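PDB 2XHF: peroxiredoxin 5 from Alvinella pompejana, which belongs to the peroxiredoxin family of antioxidant oxidoreductases, whose members reduce hydrogen peroxide and organic hydroperoxides. Local coordinates for residues V25-D28 / S33-I36; V51-P56 / A84-F89; I19-L24 / T115-T120. All coordinates share one frame; numbering follows the deposited sequence.

Interaction 1: residues V25-D28 / S33-I36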
loop_
_atom_site.group_PDB
_atom_site.type_symbol
_atom_site.label_atom_id
_atom_site.label_comp_id
_atom_site.label_asym_id
_atom_site.label_seq_id
_atom_site.Cartn_x
_atom_site.Cartn_y
_atom_site.Cartn_z
ATOM N N VAL A 25 13.450 -9.166 4.010
ATOM C CA VAL A 25 12.073 -8.832 3.738
ATOM C C VAL A 25 11.405 -8.446 5.040
ATOM O O VAL A 25 11.966 -8.608 6.124
ATOM C CB VAL A 25 11.315 -9.976 3.031
ATOM C CG1 VAL A 25 11.930 -10.236 1.678
ATOM C CG2 VAL A 25 11.342 -11.226 3.881
ATOM N N TYR A 26 10.215 -7.868 4.922
ATOM C CA TYR A 26 9.511 -7.321 6.068
ATOM C C TYR A 26 8.192 -8.046 6.244
ATOM O O TYR A 26 7.622 -8.559 5.276
ATOM C CB TYR A 26 9.272 -5.819 5.849
ATOM C CG TYR A 26 10.543 -5.065 5.667
ATOM C CD1 TYR A 26 11.227 -5.092 4.450
ATOM C CD2 TYR A 26 11.081 -4.319 6.706
ATOM C CE1 TYR A 26 12.421 -4.417 4.298
ATOM C CE2 TYR A 26 12.264 -3.651 6.561
ATOM C CZ TYR A 26 12.930 -3.691 5.357
ATOM O OH TYR A 26 14.114 -3.005 5.220
ATOM N N GLU A 27 7.716 -8.131 7.474
ATOM C CA GLU A 27 6.445 -8.789 7.728
ATOM C C GLU A 27 5.777 -8.055 8.883
ATOM O O GLU A 27 6.426 -7.779 9.904
ATOM C CB GLU A 27 6.684 -10.253 8.085
ATOM C CG GLU A 27 5.430 -11.091 8.199
ATOM C CD GLU A 27 5.741 -12.552 8.509
ATOM O OE1 GLU A 27 6.863 -12.854 8.971
ATOM O OE2 GLU A 27 4.846 -13.385 8.303
ATOM N N ASP A 28 4.517 -7.673 8.682
ATOM C CA ASP A 28 3.685 -6.979 9.685
ATOM C C ASP A 28 4.044 -5.503 9.944
ATOM O O ASP A 28 3.210 -4.610 9.757
ATOM C CB ASP A 28 3.633 -7.742 11.005
ATOM C CG ASP A 28 3.013 -9.115 10.857
ATOM O OD1 ASP A 28 1.869 -9.190 10.376
ATOM O OD2 ASP A 28 3.664 -10.121 11.216
ATOM N N SER A 33 12.049 -7.294 10.304
ATOM C CA SER A 33 12.658 -7.716 9.057
ATOM C C SER A 33 13.647 -8.842 9.305
ATOM O O SER A 33 14.189 -9.009 10.398
ATOM C CB SER A 33 13.356 -6.570 8.359
ATOM O OG SER A 33 14.343 -6.032 9.195
ATOM N N PHE A 34 13.838 -9.645 8.287
ATOM C CA PHE A 34 14.657 -10.835 8.435
ATOM C C PHE A 34 15.000 -11.329 7.033
ATOM O O PHE A 34 14.289 -11.034 6.057
ATOM C CB PHE A 34 13.896 -11.929 9.202
ATOM C CG PHE A 34 12.508 -12.150 8.692
ATOM C CD1 PHE A 34 12.263 -13.029 7.668
ATOM C CD2 PHE A 34 11.445 -11.458 9.237
ATOM C CE1 PHE A 34 10.999 -13.236 7.184
ATOM C CE2 PHE A 34 10.162 -11.646 8.758
ATOM C CZ PHE A 34 9.935 -12.527 7.715
ATOM N N PRO A 35 16.094 -12.078 6.918
ATOM C CA PRO A 35 16.400 -12.641 5.599
ATOM C C PRO A 35 15.302 -13.577 5.155
ATOM O O PRO A 35 14.791 -14.392 5.926
ATOM C CB PRO A 35 17.682 -13.460 5.862
ATOM C CG PRO A 35 18.283 -12.851 7.092
ATOM C CD PRO A 35 17.125 -12.396 7.931
ATOM N N ILE A 36 14.940 -13.489 3.894
ATOM C CA ILE A 36 13.941 -14.416 3.364
ATOM C C ILE A 36 14.397 -15.870 3.515
ATOM O O ILE A 36 13.566 -16.778 3.603
ATOM C CB ILE A 36 13.564 -14.066 1.916
ATOM C CG1 ILE A 36 12.294 -14.828 1.508
ATOM C CG2 ILE A 36 14.702 -14.279 0.939
ATOM C CD1 ILE A 36 11.721 -14.380 0.174
#
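Val25 and Phe34 form an antiparallel hydrogen-bonded pair. Val25 N donates to Phe34 O at 2.9 Å, and Phe34 N returns the bond to Val25 O at 3.0 Å. The side chain of Phe34 folds back over its own strand pair. Its CG sits between the backbone N and the carbonyl carbon (chi1 48°), which brings one ring face above Val25 O. The far end of the ring meets Val25 and Glu27. Phe34 CE1 lies 3.9 Å from Val25 CG2, and Phe34 CE2 lies 3.8 Å from Glu27 CB. The extended chain of Glu27 carries its OE1 obliquely to 3.3 Å from Phe34 CZ, with the carboxylate and ring planes 55° apart. Glu27 OE2 is salt-bridged to Arg105, which fixes this end. Beyond Phe34, Ile36 CB rests 4.1 Å from Val25 CG2. The other face of the hairpin carries Tyr26 and Ser33, a non-hydrogen-bonded pair. Here Ser33 CB lies over the Tyr26 ring in a CH-pi contact, 3.9 Å from the ring centroid. The phenol OH of Tyr26 bonds His111. Two short strands joined by a four-residue loop make this a beta hairpin, laid beside strand 105-108 of the thioredoxin-like domain.

Interaction 2: residues V51-P56 / A84-F89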
loop_
_atom_site.group_PDB
_atom_site.type_symbol
_atom_site.label_atom_id
_atom_site.label_comp_id
_atom_site.label_asym_id
_atom_site.label_seq_id
_atom_site.Cartn_x
_atom_site.Cartn_y
_atom_site.Cartn_z
ATOM N N VAL A 51 1.349 -8.526 -7.811
ATOM C CA VAL A 51 1.763 -7.199 -8.231
ATOM C C VAL A 51 1.629 -6.208 -7.075
ATOM O O VAL A 51 2.435 -5.299 -6.910
ATOM C CB VAL A 51 0.963 -6.759 -9.480
ATOM C CG1 VAL A 51 1.280 -5.308 -9.875
ATOM C CG2 VAL A 51 1.273 -7.728 -10.624
ATOM N N GLY A 52 0.589 -6.365 -6.274
ATOM C CA GLY A 52 0.473 -5.547 -5.098
ATOM C C GLY A 52 -0.741 -5.870 -4.279
ATOM O O GLY A 52 -1.745 -6.341 -4.799
ATOM N N ALA A 53 -0.652 -5.576 -2.988
ATOM C CA ALA A 53 -1.804 -5.667 -2.106
ATOM C C ALA A 53 -2.908 -4.777 -2.701
ATOM O O ALA A 53 -2.654 -3.631 -3.109
ATOM C CB ALA A 53 -1.422 -5.176 -0.747
ATOM N N PHE A 54 -4.131 -5.318 -2.742
ATOM C CA PHE A 54 -5.332 -4.601 -3.204
ATOM C C PHE A 54 -5.359 -4.297 -4.706
ATOM O O PHE A 54 -6.306 -3.697 -5.195
ATOM C CB PHE A 54 -5.552 -3.315 -2.392
ATOM C CG PHE A 54 -5.810 -3.571 -0.932
ATOM C CD1 PHE A 54 -7.018 -4.098 -0.510
ATOM C CD2 PHE A 54 -4.845 -3.287 0.014
ATOM C CE1 PHE A 54 -7.246 -4.346 0.831
ATOM C CE2 PHE A 54 -5.082 -3.512 1.357
ATOM C CZ PHE A 54 -6.275 -4.036 1.758
ATOM N N VAL A 55 -4.354 -4.740 -5.442
ATOM C CA VAL A 55 -4.333 -4.543 -6.888
ATOM C C VAL A 55 -5.207 -5.606 -7.556
ATOM O O VAL A 55 -5.121 -6.774 -7.216
ATOM C CB VAL A 55 -2.896 -4.616 -7.448
ATOM C CG1 VAL A 55 -2.917 -4.518 -8.973
ATOM C CG2 VAL A 55 -2.019 -3.537 -6.824
ATOM N N PRO A 56 -6.078 -5.204 -8.481
ATOM C CA PRO A 56 -6.944 -6.221 -9.084
ATOM C C PRO A 56 -6.123 -7.377 -9.666
ATOM O O PRO A 56 -5.103 -7.169 -10.327
ATOM C CB PRO A 56 -7.687 -5.441 -10.176
ATOM C CG PRO A 56 -7.754 -4.059 -9.644
ATOM C CD PRO A 56 -6.435 -3.843 -8.923
ATOM N N ALA A 84 5.186 -9.325 -2.205
ATOM C CA ALA A 84 4.826 -8.181 -3.026
ATOM C C ALA A 84 5.679 -6.991 -2.665
ATOM O O ALA A 84 6.137 -6.865 -1.530
ATOM C CB ALA A 84 3.379 -7.833 -2.798
ATOM N N VAL A 85 5.833 -6.074 -3.615
ATOM C CA VAL A 85 6.523 -4.830 -3.370
ATOM C C VAL A 85 5.470 -3.876 -2.787
ATOM O O VAL A 85 4.718 -3.199 -3.517
ATOM C CB VAL A 85 7.196 -4.301 -4.652
ATOM C CG1 VAL A 85 7.907 -2.989 -4.382
ATOM C CG2 VAL A 85 8.169 -5.335 -5.226
ATOM N N ASN A 86 5.453 -3.832 -1.457
ATOM C CA ASN A 86 4.547 -3.018 -0.638
ATOM C C ASN A 86 5.224 -2.827 0.699
ATOM O O ASN A 86 6.116 -3.608 1.074
ATOM C CB ASN A 86 3.219 -3.717 -0.372
ATOM C CG ASN A 86 2.210 -3.538 -1.491
ATOM O OD1 ASN A 86 1.889 -4.482 -2.186
ATOM N ND2 ASN A 86 1.695 -2.320 -1.659
ATOM N N ASP A 87 4.768 -1.838 1.450
ATOM C CA ASP A 87 5.174 -1.720 2.841
ATOM C C ASP A 87 4.425 -2.782 3.658
ATOM O O ASP A 87 3.353 -3.245 3.259
ATOM C CB ASP A 87 4.969 -0.289 3.376
ATOM C CG ASP A 87 3.511 0.048 3.654
ATOM O OD1 ASP A 87 2.931 0.925 2.949
ATOM O OD2 ASP A 87 2.935 -0.552 4.592
ATOM N N PRO A 88 4.991 -3.183 4.808
ATOM C CA PRO A 88 4.382 -4.286 5.552
ATOM C C PRO A 88 3.067 -3.966 6.235
ATOM O O PRO A 88 2.300 -4.876 6.468
ATOM C CB PRO A 88 5.455 -4.649 6.582
ATOM C CG PRO A 88 6.273 -3.414 6.712
ATOM C CD PRO A 88 6.299 -2.794 5.353
ATOM N N PHE A 89 2.772 -2.699 6.518
ATOM C CA PHE A 89 1.456 -2.380 7.103
ATOM C C PHE A 89 0.360 -2.701 6.088
ATOM O O PHE A 89 -0.650 -3.356 6.396
ATOM C CB PHE A 89 1.364 -0.921 7.514
ATOM C CG PHE A 89 2.323 -0.515 8.601
ATOM C CD1 PHE A 89 2.272 -1.110 9.857
ATOM C CD2 PHE A 89 3.259 0.486 8.380
ATOM C CE1 PHE A 89 3.111 -0.671 10.877
ATOM C CE2 PHE A 89 4.087 0.935 9.403
ATOM C CZ PHE A 89 4.024 0.318 10.640
HETATM O O HOH W 1 4.820 -6.695 -6.300
HETATM O O HOH W 2 -0.406 -2.140 -3.866
#
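Ala53 and Asn86 make a buried polar contact between two loops. One loop follows strand 44-49 and the other leads from strand 79-84 into helix 88-98. These strands are parallel neighbours in the central sheet. The direct bond runs from Ala53 N to Asn86 OD1, at 2.9 Å. It is nearly straight at the hydrogen (168°), but the donor is tilted 34° from the plane of the amide carbonyl. The Asn86 side chain points across to the other loop, with CG anti to its carbonyl carbon (chi1 -84°). OD1 also lies 3.4 Å from Gly52 CA and touches Ala53 CB. The other end of the amide works through a water. Asn86 ND2 donates to it at 3.1 Å, and the water donates to Ala53 O at 2.8 Å. One side-chain amide thus serves both the N-H and the C=O of Ala53, which fixes the amide's rotation. A second water links the backbones, accepting from Val85 N at 2.9 Å and donating weakly to Val51 O. Val51 O also takes a bond from Arg132 of the same chain.

The sequence Gly-Ala-Phe-Val-Pro of residues 52-56 resembles the loop before the peroxidatic cysteine of peroxiredoxins. The equivalent position here is probably Ser58, a serine. The loop folds as a type II turn from Gly52 to Val55, closed by Val55 N to Gly52 O at 3.1 Å. In the other segment, Asp87 N-caps helix 88-98. Its OD2 takes a bond from Val90 N and a weak one from Phe89 N, while OD1 forms a salt bridge with Arg132 of the second subunit. Phe54 meets Phe54 of that subunit with ring planes about parallel.

Interaction 3: residues I19-L24 / T115-T120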
loop_
_atom_site.group_PDB
_atom_site.type_symbol
_atom_site.label_atom_id
_atom_site.label_comp_id
_atom_site.label_asym_id
_atom_site.label_seq_id
_atom_site.Cartn_x
_atom_site.Cartn_y
_atom_site.Cartn_z
ATOM N N ILE A 19 20.117 -20.855 -5.562
ATOM C CA ILE A 19 19.757 -20.383 -4.230
ATOM C C ILE A 19 19.036 -19.049 -4.407
ATOM O O ILE A 19 19.512 -18.170 -5.120
ATOM C CB ILE A 19 21.025 -20.248 -3.332
ATOM C CG1 ILE A 19 21.734 -21.607 -3.213
ATOM C CG2 ILE A 19 20.663 -19.718 -1.971
ATOM C CD1 ILE A 19 22.983 -21.588 -2.398
ATOM N N ILE A 20 17.875 -18.890 -3.784
ATOM C CA ILE A 20 17.160 -17.610 -3.911
ATOM C C ILE A 20 17.980 -16.468 -3.300
ATOM O O ILE A 20 18.783 -16.689 -2.384
ATOM C CB ILE A 20 15.732 -17.652 -3.274
ATOM C CG1 ILE A 20 15.800 -17.796 -1.735
ATOM C CG2 ILE A 20 14.883 -18.776 -3.908
ATOM C CD1 ILE A 20 14.425 -17.774 -1.048
ATOM N N PRO A 21 17.781 -15.234 -3.800
ATOM C CA PRO A 21 18.513 -14.089 -3.242
ATOM C C PRO A 21 18.328 -13.988 -1.738
ATOM O O PRO A 21 17.220 -14.121 -1.230
ATOM C CB PRO A 21 17.870 -12.886 -3.943
ATOM C CG PRO A 21 17.380 -13.439 -5.231
ATOM C CD PRO A 21 16.903 -14.832 -4.913
ATOM N N ASP A 22 19.439 -13.734 -1.062
ATOM C CA ASP A 22 19.528 -13.693 0.379
ATOM C C ASP A 22 19.355 -12.230 0.779
ATOM O O ASP A 22 20.321 -11.537 1.061
ATOM C CB ASP A 22 20.927 -14.230 0.756
ATOM C CG ASP A 22 21.116 -14.497 2.236
ATOM O OD1 ASP A 22 20.153 -14.411 3.038
ATOM O OD2 ASP A 22 22.285 -14.840 2.581
ATOM N N VAL A 23 18.118 -11.750 0.768
ATOM C CA VAL A 23 17.860 -10.357 1.116
ATOM C C VAL A 23 16.816 -10.255 2.217
ATOM O O VAL A 23 16.069 -11.201 2.476
ATOM C CB VAL A 23 17.413 -9.528 -0.089
ATOM C CG1 VAL A 23 18.293 -9.796 -1.309
ATOM C CG2 VAL A 23 16.017 -9.815 -0.390
ATOM N N LEU A 24 16.801 -9.110 2.887
ATOM C CA LEU A 24 15.835 -8.834 3.946
ATOM C C LEU A 24 14.452 -8.563 3.385
ATOM O O LEU A 24 14.296 -7.840 2.390
ATOM C CB LEU A 24 16.276 -7.603 4.738
ATOM C CG LEU A 24 17.493 -7.739 5.641
ATOM C CD1 LEU A 24 17.715 -6.410 6.337
ATOM C CD2 LEU A 24 17.281 -8.852 6.660
ATOM N N THR A 115 12.846 -8.568 -5.538
ATOM C CA THR A 115 12.335 -8.569 -6.890
ATOM C C THR A 115 13.430 -8.198 -7.903
ATOM O O THR A 115 13.595 -8.854 -8.941
ATOM C CB THR A 115 11.150 -7.593 -6.966
ATOM O OG1 THR A 115 10.076 -8.095 -6.160
ATOM C CG2 THR A 115 10.658 -7.388 -8.403
ATOM N N ARG A 116 14.214 -7.172 -7.593
ATOM C CA ARG A 116 15.302 -6.795 -8.486
ATOM C C ARG A 116 16.364 -7.886 -8.542
ATOM O O ARG A 116 16.896 -8.174 -9.618
ATOM C CB ARG A 116 15.930 -5.472 -8.060
ATOM C CG ARG A 116 15.123 -4.275 -8.517
ATOM C CD ARG A 116 15.859 -2.964 -8.313
ATOM N NE ARG A 116 16.249 -2.773 -6.918
ATOM C CZ ARG A 116 15.463 -2.273 -5.969
ATOM N NH1 ARG A 116 14.226 -1.883 -6.259
ATOM N NH2 ARG A 116 15.920 -2.161 -4.727
ATOM N N ALA A 117 16.681 -8.494 -7.398
ATOM C CA ALA A 117 17.724 -9.502 -7.351
ATOM C C ALA A 117 17.281 -10.721 -8.149
ATOM O O ALA A 117 18.088 -11.375 -8.806
ATOM C CB ALA A 117 18.019 -9.872 -5.910
ATOM N N LEU A 118 15.988 -11.005 -8.111
ATOM C CA LEU A 118 15.435 -12.159 -8.796
ATOM C C LEU A 118 15.271 -11.877 -10.292
ATOM O O LEU A 118 15.144 -12.800 -11.100
ATOM C CB LEU A 118 14.081 -12.530 -8.164
ATOM C CG LEU A 118 13.592 -13.963 -8.379
ATOM C CD1 LEU A 118 14.564 -15.004 -7.803
ATOM C CD2 LEU A 118 12.212 -14.135 -7.783
ATOM N N GLY A 119 15.267 -10.596 -10.657
ATOM C CA GLY A 119 15.097 -10.190 -12.042
ATOM C C GLY A 119 13.643 -10.142 -12.509
ATOM O O GLY A 119 13.363 -10.298 -13.697
ATOM N N THR A 120 12.715 -9.919 -11.587
ATOM C CA THR A 120 11.296 -10.025 -11.905
ATOM C C THR A 120 10.587 -8.674 -11.802
ATOM O O THR A 120 9.382 -8.601 -11.572
ATOM C CB THR A 120 10.601 -11.030 -10.965
ATOM O OG1 THR A 120 10.855 -10.665 -9.608
ATOM C CG2 THR A 120 11.145 -12.439 -11.190
#
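Pro21 lies against the last turn of helix 113-118, with its ring on Ala117 and Leu118. Pro21 CB is 3.6 Å from Ala117 CB, and Pro21 CG is 3.7 Å from the same methyl. One edge of the pyrrolidine ring therefore spans the alanine. Pro21 CG also comes within 4.0 Å of the carbonyl carbon, C, of Ala117. At the next corner Pro21 CD meets Leu118 CD1, at 3.7 Å. The two side chains cross at about a right angle, and the leucine touches the proline through CD1. Leu118 reaches over because its CG is anti to the backbone N (chi1 -158°) and the CD1 branch then bends toward the proline. Phe114, one turn earlier on the helix, touches Pro21 as well.

Each partner is held by bonds of its own. On the loop side, the backbone of Ile20 is hydrogen-bonded to Asn143, and Ile20 O also takes a bond from His37. A weak bond from Val23 N to Pro21 O, 3.2 Å long, lies within the loop. On the helix side, the helix ends in a Schellman motif with Gly119 as the C-prime residue. Thr120 N donates to Thr115 O at 3.0 Å. Gly119 N makes a weak bond of 3.1 Å to Arg116 O. The positive phi of Gly119 (82°) lets the chain turn away just after Leu118. The side chain of Leu118 rests on Tyr136 of strand 136-141.

No hydrogen bond crosses between 19-24 and 115-120. The polar bonds lie within each side or run to other residues. What remains across the contact is a small, partly buried apolar patch. Carbon meets carbon at all its close points, so the fit depends on shape and on removal of apolar surface from water.

Interaction 3 closes a long loop of the chain, and the other two lie nested inside it, interaction 1 before interaction 2. Their centres are about 13 to 17 Å apart. Interactions 1 and 3 join directly: residues 19-24 run into strand 24-26, and Ile36 N lies 2.9 Å from Val23 O, a probable hydrogen bond. Interaction 1 meets interaction 2 where Tyr26, Glu27 and Asp28 pack on Pro88 and Phe89, at the start of helix 88-98. Interactions 2 and 3 touch more lightly, through Val85 and Thr115. They join the N-terminal hairpin and its lead-in loop, helix 113-118, and the loops that follow two strands of the central sheet. Among the three, interaction 2 reaches the second subunit.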